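Local coordinates for class II aldolase/adducin N-terminal domain-containing protein (Thermoplasma acidophilum, PDB 3M4R) that binds a zinc ion and is the class II aldolase/adducin domain of a longer, probably oxidoreductase, protein of the short-chain dehydrogenase family, at residues A[18-21]-A[22-26]; A[97-100]-A[101-105]; A[134-137]-A[138-142]; A[196-199]-A[200-204]. All coordinates share one frame; numbering follows the deposited sequence. Where two conformers were deposited one is given.

How the contacts relate
All four contacts are i to i+4 side-chain arrangements within single helices of one class II aldolase/adducin domain, in series along the chain. Contact 1 lies on helix 16-28, contact 2 at the end of helix 94-103, contact 3 on helix 134-140 and contact 4 at the start of helix 197-215. Contacts 1 and 4, centres about 11 Å apart, join the N-terminal and C-terminal helices through a hydrogen bond from Gly197 N to Glu19 OE2 and Leu26 packing on Tyr201. Contacts 2 and 3 stand on opposite sides of the chain's centre, about 32 Å between centres, yet each brings a side chain near the zinc ion: Met97 about 10 Å and Leu137 about 9 Å away.

Contact 1 (A[18-21]-A[22-26]); sequences DEVV and YGSRL
One face of the Arg25 guanidinium is met by Val21 CG1, which sits 3.2 Å above its plane, off the centre of the group. The ring of Tyr22 has Leu26 CG over one face, one turn on, while Trp8 meets it edge-to-face (T-shaped) and its hydroxyl bonds to Ala9 N. Val21 and Arg25 are an i to i+4 pair on one side of helix 16-28, in the class II aldolase/adducin domain. The two side chains run side by side, and Val21 CG1 comes within 3.2 Å of Arg25 NE. A first torsion of 160° at Val21 swings CG1 away from its own backbone N and leaves it beside the arginine. Arg25 NE in turn donates to Ile70 O, so the guanidinium has a polar partner beyond the helix. Backbone bonds from Tyr22, Gly23 and Arg25 to Asp18, Glu19 and Val21 carry the helix forward. On the buried side, Val20 packs against strand 40-48 and, with Val21, on Phe75; Ser24 OG also bonds to Thr41 OG1. Two donors grip Val20 O: Ser24 N at 3.0 Å from one face of the carbonyl plane, and Ser24 OG at 2.7 Å from the other.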
loop_
_atom_site.group_PDB
_atom_site.type_symbol
_atom_site.label_atom_id
_atom_site.label_comp_id
_atom_site.label_asym_id
_atom_site.label_seq_id
_atom_site.Cartn_x
_atom_site.Cartn_y
_atom_site.Cartn_z
ATOM N N ASP A 18 -2.849 -14.831 -5.410
ATOM C CA ASP A 18 -1.510 -15.379 -5.682
ATOM C C ASP A 18 -0.558 -14.277 -6.138
ATOM O O ASP A 18 0.604 -14.244 -5.727
ATOM C CB ASP A 18 -1.516 -16.511 -6.728
ATOM C CG ASP A 18 -2.293 -17.748 -6.278
ATOM O OD1 ASP A 18 -2.387 -17.993 -5.071
ATOM O OD2 ASP A 18 -2.809 -18.491 -7.144
ATOM N N GLU A 19 -1.045 -13.375 -6.983
ATOM C CA GLU A 19 -0.203 -12.266 -7.470
ATOM C C GLU A 19 0.232 -11.300 -6.351
ATOM O O GLU A 19 1.394 -10.972 -6.252
ATOM C CB GLU A 19 -0.919 -11.484 -8.580
ATOM C CG GLU A 19 -0.061 -10.349 -9.183
ATOM C CD GLU A 19 -0.610 -9.875 -10.531
ATOM O OE1 GLU A 19 -1.584 -10.457 -10.993
ATOM O OE2 GLU A 19 -0.111 -8.906 -11.111
ATOM N N VAL A 20 -0.699 -10.860 -5.519
ATOM C CA VAL A 20 -0.382 -9.963 -4.401
ATOM C C VAL A 20 0.525 -10.641 -3.380
ATOM O O VAL A 20 1.380 -9.963 -2.813
ATOM C CB VAL A 20 -1.663 -9.372 -3.683
ATOM C CG1 VAL A 20 -2.324 -10.359 -2.687
ATOM C CG2 VAL A 20 -1.292 -8.025 -2.986
ATOM N N VAL A 21 0.356 -11.961 -3.163
ATOM C CA VAL A 21 1.217 -12.718 -2.219
ATOM C C VAL A 21 2.655 -12.674 -2.760
ATOM O O VAL A 21 3.618 -12.398 -2.033
ATOM C CB VAL A 21 0.731 -14.199 -2.017
ATOM C CG1 VAL A 21 1.853 -15.115 -1.462
ATOM C CG2 VAL A 21 -0.545 -14.269 -1.075
ATOM N N TYR A 22 2.783 -12.931 -4.047
ATOM C CA TYR A 22 4.080 -12.914 -4.694
ATOM C C TYR A 22 4.798 -11.590 -4.522
ATOM O O TYR A 22 5.936 -11.557 -4.092
ATOM C CB TYR A 22 3.937 -13.264 -6.167
ATOM C CG TYR A 22 5.265 -13.322 -6.845
ATOM C CD1 TYR A 22 6.148 -14.355 -6.580
ATOM C CD2 TYR A 22 5.659 -12.316 -7.730
ATOM C CE1 TYR A 22 7.379 -14.405 -7.202
ATOM C CE2 TYR A 22 6.867 -12.351 -8.339
ATOM C CZ TYR A 22 7.736 -13.393 -8.072
ATOM O OH TYR A 22 8.959 -13.410 -8.705
ATOM N N GLY A 23 4.102 -10.498 -4.796
ATOM C CA GLY A 23 4.669 -9.173 -4.639
ATOM C C GLY A 23 5.068 -8.886 -3.202
ATOM O O GLY A 23 6.100 -8.295 -2.956
ATOM N N SER A 24 4.219 -9.313 -2.272
ATOM C CA SER A 24 4.437 -9.084 -0.852
ATOM C C SER A 24 5.699 -9.768 -0.419
ATOM O O SER A 24 6.527 -9.192 0.260
ATOM C CB SER A 24 3.260 -9.617 -0.080
ATOM O OG SER A 24 2.124 -8.876 -0.457
ATOM N N ARG A 25 5.848 -11.005 -0.834
ATOM C CA ARG A 25 7.060 -11.766 -0.501
ATOM C C ARG A 25 8.337 -11.077 -0.985
ATOM O O ARG A 25 9.315 -11.006 -0.237
ATOM C CB ARG A 25 6.944 -13.176 -1.034
ATOM C CG ARG A 25 5.916 -14.000 -0.267
ATOM C CD ARG A 25 5.609 -15.273 -1.000
ATOM N NE ARG A 25 4.692 -16.104 -0.236
ATOM C CZ ARG A 25 4.275 -17.317 -0.600
ATOM N NH1 ARG A 25 4.743 -17.895 -1.699
ATOM N NH2 ARG A 25 3.440 -17.990 0.179
ATOM N N LEU A 26 8.335 -10.570 -2.215
ATOM C CA LEU A 26 9.506 -9.859 -2.772
ATOM C C LEU A 26 9.863 -8.623 -1.938
ATOM O O LEU A 26 10.982 -8.434 -1.596
ATOM C CB LEU A 26 9.229 -9.406 -4.199
ATOM C CG LEU A 26 9.230 -10.496 -5.272
ATOM C CD1 LEU A 26 9.146 -9.837 -6.634
ATOM C CD2 LEU A 26 10.458 -11.377 -5.205
#

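Contact 2 (A[97-100]-A[101-105]); sequences MVDY and LKKSM
A chi1 of -168° at Asp99 sets CG beside the carbonyl carbon and away from its own N, while the Lys103 chain leaves with CG anti to the carbonyl carbon and then runs fully extended. These torsions make the two side chains cross at a slant on one side of the C-terminal turn of helix 94-103, in the class II aldolase/adducin domain. Asp99 OD2 and Lys103 NZ form a salt bridge at 3.0 Å, whose hydrogen bond is weak. Asp99 has two deposited conformers, so this pairing is doubtful as a fixed contact.

Ser104 makes the second side-chain link, a serine hydroxyl bonding back to the carbonyl of residue i-4 where the helix ends. With its OG beside the backbone N (chi1 -54°), the hydroxyl turns back and donates to Tyr100 O at 2.8 Å, approaching from above the carbonyl plane. Ser104 OG also comes within 3.5 Å of Tyr100 CD1. An alanine here would leave Tyr100 O without its hydroxyl donor and is likely to open a small gap beside Tyr100 CD1. Along the backbone, Leu101 N bonds to Met97 O at 3.0 Å, and Leu101 CG packs over Met97 O at 3.4 Å.

The turn is held on several sides. Tyr100 OH bonds to Asp82 O, and its side chain packs on Ala85 of helix 80-85; Met97, a selenomethionine, and Leu101 lean on Phe118 of helix 117-121; Ser104 pairs its backbone with Arg79 and touches Ile78 of strand 75-79.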
loop_
_atom_site.group_PDB
_atom_site.type_symbol
_atom_site.label_atom_id
_atom_site.label_comp_id
_atom_site.label_asym_id
_atom_site.label_seq_id
_atom_site.Cartn_x
_atom_site.Cartn_y
_atom_site.Cartn_z
HETATM N N MSE A 97 -11.661 4.057 13.200
HETATM C CA MSE A 97 -11.190 3.472 11.979
HETATM C C MSE A 97 -11.171 1.936 12.094
HETATM O O MSE A 97 -11.686 1.220 11.205
HETATM C CB MSE A 97 -9.801 4.080 11.673
HETATM C CG MSE A 97 -9.402 3.958 10.313
HETATM SE SE MSE A 97 -7.565 4.632 10.113
HETATM C CE MSE A 97 -6.499 3.549 11.340
ATOM N N VAL A 98 -10.648 1.414 13.208
ATOM C CA VAL A 98 -10.576 -0.038 13.374
ATOM C C VAL A 98 -11.968 -0.641 13.402
ATOM O O VAL A 98 -12.216 -1.673 12.786
ATOM C CB VAL A 98 -9.764 -0.446 14.638
ATOM C CG1 VAL A 98 -10.019 -1.888 15.063
ATOM C CG2 VAL A 98 -8.273 -0.193 14.383
ATOM N N ASP A 99 -12.875 -0.010 14.149
ATOM C CA ASP A 99 -14.250 -0.472 14.208
ATOM C C ASP A 99 -14.896 -0.447 12.829
ATOM O O ASP A 99 -15.620 -1.364 12.460
ATOM C CB ASP A 99 -15.088 0.404 15.122
ATOM C CG ASP A 99 -16.421 -0.222 15.429
ATOM O OD1 ASP A 99 -16.435 -1.408 15.829
ATOM O OD2 ASP A 99 -17.440 0.452 15.215
ATOM N N TYR A 100 -14.662 0.626 12.077
ATOM C CA TYR A 100 -15.250 0.740 10.706
ATOM C C TYR A 100 -14.818 -0.405 9.831
ATOM O O TYR A 100 -15.626 -1.056 9.138
ATOM C CB TYR A 100 -14.876 2.061 10.061
ATOM C CG TYR A 100 -15.621 2.414 8.786
ATOM C CD1 TYR A 100 -15.302 1.827 7.586
ATOM C CD2 TYR A 100 -16.655 3.361 8.799
ATOM C CE1 TYR A 100 -15.970 2.179 6.406
ATOM C CE2 TYR A 100 -17.338 3.695 7.635
ATOM C CZ TYR A 100 -17.004 3.114 6.474
ATOM O OH TYR A 100 -17.709 3.461 5.356
ATOM N N LEU A 101 -13.526 -0.661 9.851
ATOM C CA LEU A 101 -12.975 -1.717 9.052
ATOM C C LEU A 101 -13.519 -3.095 9.432
ATOM O O LEU A 101 -13.793 -3.886 8.544
ATOM C CB LEU A 101 -11.439 -1.692 9.073
ATOM C CG LEU A 101 -10.751 -0.508 8.410
ATOM C CD1 LEU A 101 -9.271 -0.536 8.723
ATOM C CD2 LEU A 101 -10.993 -0.486 6.858
ATOM N N LYS A 102 -13.687 -3.360 10.732
ATOM C CA LYS A 102 -14.246 -4.588 11.215
ATOM C C LYS A 102 -15.636 -4.748 10.643
ATOM O O LYS A 102 -15.999 -5.852 10.214
ATOM C CB LYS A 102 -14.274 -4.625 12.781
ATOM C CG LYS A 102 -14.778 -5.941 13.396
ATOM C CD LYS A 102 -14.753 -5.934 15.012
ATOM C CE LYS A 102 -15.066 -7.381 15.620
ATOM N NZ LYS A 102 -15.760 -7.544 16.975
ATOM N N LYS A 103 -16.413 -3.669 10.610
ATOM C CA LYS A 103 -17.818 -3.758 10.143
ATOM C C LYS A 103 -17.864 -3.913 8.602
ATOM O O LYS A 103 -18.940 -4.159 8.015
ATOM C CB LYS A 103 -18.580 -2.522 10.560
ATOM C CG LYS A 103 -18.894 -2.484 12.081
ATOM C CD LYS A 103 -19.508 -1.119 12.558
ATOM C CE LYS A 103 -19.741 -1.138 14.068
ATOM N NZ LYS A 103 -20.355 0.140 14.468
ATOM N N SER A 104 -16.712 -3.737 7.978
ATOM C CA SER A 104 -16.570 -3.776 6.499
ATOM C C SER A 104 -15.933 -5.083 6.005
ATOM O O SER A 104 -15.729 -5.280 4.804
ATOM C CB SER A 104 -15.751 -2.586 6.009
ATOM O OG SER A 104 -16.309 -1.361 6.473
HETATM N N MSE A 105 -15.690 -6.003 6.930
HETATM C CA MSE A 105 -15.020 -7.283 6.617
HETATM C C MSE A 105 -16.002 -8.233 5.960
HETATM O O MSE A 105 -17.112 -8.447 6.451
HETATM C CB MSE A 105 -14.460 -7.942 7.870
HETATM C CG MSE A 105 -13.156 -7.346 8.322
HETATM SE SE MSE A 105 -12.679 -7.915 10.072
HETATM C CE MSE A 105 -11.827 -9.672 9.592
#

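Contact 3 (A[134-137]-A[138-142]); sequences DAIL and SITNT
Thr140 packs back over the carbonyl of Ile136, one turn earlier in helix 134-140. Its CB lies 3.3 Å from Ile136 O, and from there the side chain forks. The OG1 branch takes the crowded position between backbone N and carbonyl carbon (chi1 61°), which brings the hydroxyl to 2.7 Å from Ile136 O as a donor. The methyl branch, CG2, touches the same oxygen at 3.2 Å. Thr140 N also donates to Ile136 O, reaching it from the opposite face of the carbonyl plane to OG1. OG1 is further bonded to Lys187 N, next in sequence to the zinc ligand His188. One residue on, Asn141 ND2 donates to Leu137 O at 2.7 Å from above the carbonyl plane, alongside a weak bond from Asn141 N. At the other end of the helix, a water donates to Asp134 OD2 and is shared with Ser138 OG, linking the two side chains. Ile136 and Ile139 pack on helices 146-153 and 197-215. The chemistry is that of a helix terminus: carbonyls of the last turn are met by side-chain donors as well as by backbone N-H groups, which satisfies Ile136 O twice over where the helix stops.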
loop_
_atom_site.group_PDB
_atom_site.type_symbol
_atom_site.label_atom_id
_atom_site.label_comp_id
_atom_site.label_asym_id
_atom_site.label_seq_id
_atom_site.Cartn_x
_atom_site.Cartn_y
_atom_site.Cartn_z
ATOM N N ASP A 134 13.763 2.268 4.401
ATOM C CA ASP A 134 14.805 3.039 5.080
ATOM C C ASP A 134 15.378 4.240 4.274
ATOM O O ASP A 134 15.466 5.337 4.797
ATOM C CB ASP A 134 15.950 2.118 5.515
ATOM C CG ASP A 134 16.955 2.838 6.382
ATOM O OD1 ASP A 134 16.537 3.244 7.496
ATOM O OD2 ASP A 134 18.134 3.025 5.944
ATOM N N ALA A 135 15.764 4.023 3.025
ATOM C CA ALA A 135 16.283 5.098 2.186
ATOM C C ALA A 135 15.243 6.209 1.927
ATOM O O ALA A 135 15.601 7.364 1.702
ATOM C CB ALA A 135 16.806 4.542 0.855
ATOM N N ILE A 136 13.964 5.872 1.961
ATOM C CA ILE A 136 12.924 6.900 1.811
ATOM C C ILE A 136 12.819 7.735 3.088
ATOM O O ILE A 136 12.629 8.961 3.029
ATOM C CB ILE A 136 11.579 6.293 1.439
ATOM C CG1 ILE A 136 11.608 5.803 -0.021
ATOM C CG2 ILE A 136 10.449 7.295 1.665
ATOM C CD1 ILE A 136 11.725 6.900 -1.120
ATOM N N LEU A 137 12.948 7.077 4.234
ATOM C CA LEU A 137 12.930 7.759 5.510
ATOM C C LEU A 137 14.121 8.708 5.609
ATOM O O LEU A 137 13.950 9.838 6.040
ATOM C CB LEU A 137 12.945 6.758 6.676
ATOM C CG LEU A 137 11.663 5.974 7.051
ATOM C CD1 LEU A 137 11.946 5.047 8.268
ATOM C CD2 LEU A 137 10.494 6.909 7.377
ATOM N N SER A 138 15.304 8.259 5.172
ATOM C CA SER A 138 16.507 9.088 5.185
ATOM C C SER A 138 16.390 10.325 4.318
ATOM O O SER A 138 16.681 11.418 4.774
ATOM C CB SER A 138 17.728 8.328 4.671
ATOM O OG SER A 138 18.074 7.260 5.524
ATOM N N ILE A 139 15.983 10.150 3.061
ATOM C CA ILE A 139 15.911 11.281 2.148
ATOM C C ILE A 139 14.854 12.275 2.587
ATOM O O ILE A 139 15.048 13.480 2.457
ATOM C CB ILE A 139 15.712 10.872 0.654
ATOM C CG1 ILE A 139 16.319 11.963 -0.241
ATOM C CG2 ILE A 139 14.243 10.655 0.330
ATOM C CD1 ILE A 139 16.376 11.628 -1.707
ATOM N N THR A 140 13.751 11.785 3.132
ATOM C CA THR A 140 12.672 12.666 3.550
ATOM C C THR A 140 12.956 13.298 4.911
ATOM O O THR A 140 12.309 14.267 5.275
ATOM C CB THR A 140 11.324 11.970 3.508
ATOM O OG1 THR A 140 11.306 10.845 4.398
ATOM C CG2 THR A 140 11.024 11.510 2.074
ATOM N N ASN A 141 13.931 12.762 5.640
ATOM C CA ASN A 141 14.345 13.338 6.921
ATOM C C ASN A 141 15.465 14.381 6.797
ATOM O O ASN A 141 15.880 14.907 7.799
ATOM C CB ASN A 141 14.767 12.246 7.922
ATOM C CG ASN A 141 13.623 11.780 8.761
ATOM O OD1 ASN A 141 13.062 12.552 9.534
ATOM N ND2 ASN A 141 13.233 10.524 8.597
ATOM N N THR A 142 15.940 14.653 5.577
ATOM C CA THR A 142 16.863 15.755 5.292
ATOM C C THR A 142 16.059 17.040 5.125
ATOM O O THR A 142 14.837 17.008 5.065
ATOM C CB THR A 142 17.640 15.567 3.956
ATOM O OG1 THR A 142 16.746 15.734 2.846
ATOM C CG2 THR A 142 18.337 14.205 3.862
HETATM O O HOH W 1 19.203 4.780 4.319
#

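Contact 4 (A[196-199]-A[200-204]); sequences TGKE and AYDRH
Lys198 and Asp202 form the salt bridge of this first turn, NZ to OD2 at 2.6 Å, on the syn lone pair of the carboxylate oxygen. The lysine chain runs out straight and bends only at its end (chi4 -64°), which turns NZ back to the carboxylate. A water completes the link, accepting from NZ and donating to Asp202 OD1, which also takes a bond from Asn6 ND2. An asparagine in place of Asp202 would probably leave the Lys198 ammonium without its charged mate. Glu199 and Arg203 are a looser charge pair: they lie side by side, the carboxylate and guanidinium planes 41° apart, with Glu199 OE1 4.1 Å from Arg203 NH1 and well out of the guanidinium plane. Water bridges them, donating to OE1 of Glu199 at 2.5 Å and accepting from NH1. Their stronger partners lie outside the turn: Asp195 N for Glu199, and Phe193 O and Asp181 for Arg203. Among backbone bonds, Asp202 N to Lys198 O is short and straight, at 2.7 Å and 174°. Thr196 is the N-cap: its OG1 accepts from Glu199 N at 3.2 Å, at the start of helix 197-215, which lies against strands of the domain's mixed sheet.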
loop_
_atom_site.group_PDB
_atom_site.type_symbol
_atom_site.label_atom_id
_atom_site.label_comp_id
_atom_site.label_asym_id
_atom_site.label_seq_id
_atom_site.Cartn_x
_atom_site.Cartn_y
_atom_site.Cartn_z
ATOM N N THR A 196 -1.127 -4.066 -12.364
ATOM C CA THR A 196 -0.626 -5.390 -12.104
ATOM C C THR A 196 0.353 -5.289 -10.955
ATOM O O THR A 196 0.805 -4.174 -10.562
ATOM C CB THR A 196 0.096 -5.977 -13.355
ATOM O OG1 THR A 196 1.363 -5.318 -13.534
ATOM C CG2 THR A 196 -0.791 -5.828 -14.623
ATOM N N GLY A 197 0.658 -6.448 -10.390
ATOM C CA GLY A 197 1.589 -6.486 -9.274
ATOM C C GLY A 197 2.954 -5.988 -9.726
ATOM O O GLY A 197 3.566 -5.164 -9.051
ATOM N N LYS A 198 3.422 -6.463 -10.895
ATOM C CA LYS A 198 4.737 -6.093 -11.371
ATOM C C LYS A 198 4.871 -4.576 -11.501
ATOM O O LYS A 198 5.901 -4.003 -11.136
ATOM C CB LYS A 198 5.050 -6.760 -12.742
ATOM C CG LYS A 198 6.513 -6.618 -13.190
ATOM C CD LYS A 198 6.791 -7.415 -14.473
ATOM C CE LYS A 198 8.243 -7.298 -14.930
ATOM N NZ LYS A 198 8.586 -5.903 -15.293
ATOM N N GLU A 199 3.856 -3.929 -12.073
ATOM C CA GLU A 199 3.871 -2.472 -12.266
ATOM C C GLU A 199 4.079 -1.752 -10.946
ATOM O O GLU A 199 4.899 -0.850 -10.851
ATOM C CB GLU A 199 2.569 -1.970 -12.895
ATOM C CG GLU A 199 2.601 -1.709 -14.382
ATOM C CD GLU A 199 1.225 -1.367 -14.924
ATOM O OE1 GLU A 199 0.309 -0.936 -14.142
ATOM O OE2 GLU A 199 1.042 -1.555 -16.123
ATOM N N ALA A 200 3.294 -2.118 -9.932
ATOM C CA ALA A 200 3.429 -1.501 -8.611
ATOM C C ALA A 200 4.813 -1.771 -8.005
ATOM O O ALA A 200 5.429 -0.877 -7.419
ATOM C CB ALA A 200 2.308 -2.019 -7.640
ATOM N N TYR A 201 5.270 -3.011 -8.147
ATOM C CA TYR A 201 6.586 -3.432 -7.647
ATOM C C TYR A 201 7.707 -2.698 -8.351
ATOM O O TYR A 201 8.587 -2.140 -7.724
ATOM C CB TYR A 201 6.826 -4.918 -7.891
ATOM C CG TYR A 201 8.194 -5.377 -7.417
ATOM C CD1 TYR A 201 8.449 -5.511 -6.059
ATOM C CD2 TYR A 201 9.232 -5.654 -8.312
ATOM C CE1 TYR A 201 9.703 -5.912 -5.593
ATOM C CE2 TYR A 201 10.512 -6.063 -7.851
ATOM C CZ TYR A 201 10.720 -6.192 -6.479
ATOM O OH TYR A 201 11.936 -6.582 -5.963
ATOM N N ASP A 202 7.721 -2.742 -9.668
ATOM C CA ASP A 202 8.830 -2.091 -10.394
ATOM C C ASP A 202 8.918 -0.608 -10.004
ATOM O O ASP A 202 10.019 -0.052 -9.863
ATOM C CB ASP A 202 8.665 -2.225 -11.923
ATOM C CG ASP A 202 8.908 -3.669 -12.450
ATOM O OD1 ASP A 202 9.471 -4.542 -11.723
ATOM O OD2 ASP A 202 8.565 -3.906 -13.642
ATOM N N ARG A 203 7.762 0.045 -9.856
ATOM C CA ARG A 203 7.736 1.448 -9.469
ATOM C C ARG A 203 8.308 1.620 -8.086
ATOM O O ARG A 203 9.014 2.610 -7.829
ATOM C CB ARG A 203 6.326 2.038 -9.476
ATOM C CG ARG A 203 5.775 2.286 -10.856
ATOM C CD ARG A 203 4.278 2.561 -10.935
ATOM N NE ARG A 203 3.956 2.957 -12.312
ATOM C CZ ARG A 203 2.771 2.889 -12.896
ATOM N NH1 ARG A 203 1.729 2.454 -12.246
ATOM N NH2 ARG A 203 2.644 3.263 -14.162
ATOM N N HIS A 204 8.032 0.668 -7.193
ATOM C CA HIS A 204 8.573 0.761 -5.843
ATOM C C HIS A 204 10.114 0.698 -5.840
ATOM O O HIS A 204 10.791 1.502 -5.191
ATOM C CB HIS A 204 8.008 -0.352 -4.971
ATOM C CG HIS A 204 7.722 0.082 -3.572
ATOM N ND1 HIS A 204 6.491 0.588 -3.190
ATOM C CD2 HIS A 204 8.489 0.081 -2.458
ATOM C CE1 HIS A 204 6.542 0.934 -1.908
ATOM N NE2 HIS A 204 7.728 0.604 -1.432
HETATM O O HOH W 2 10.830 -6.246 -13.222
HETATM O O HOH W 3 -0.215 1.488 -14.192
#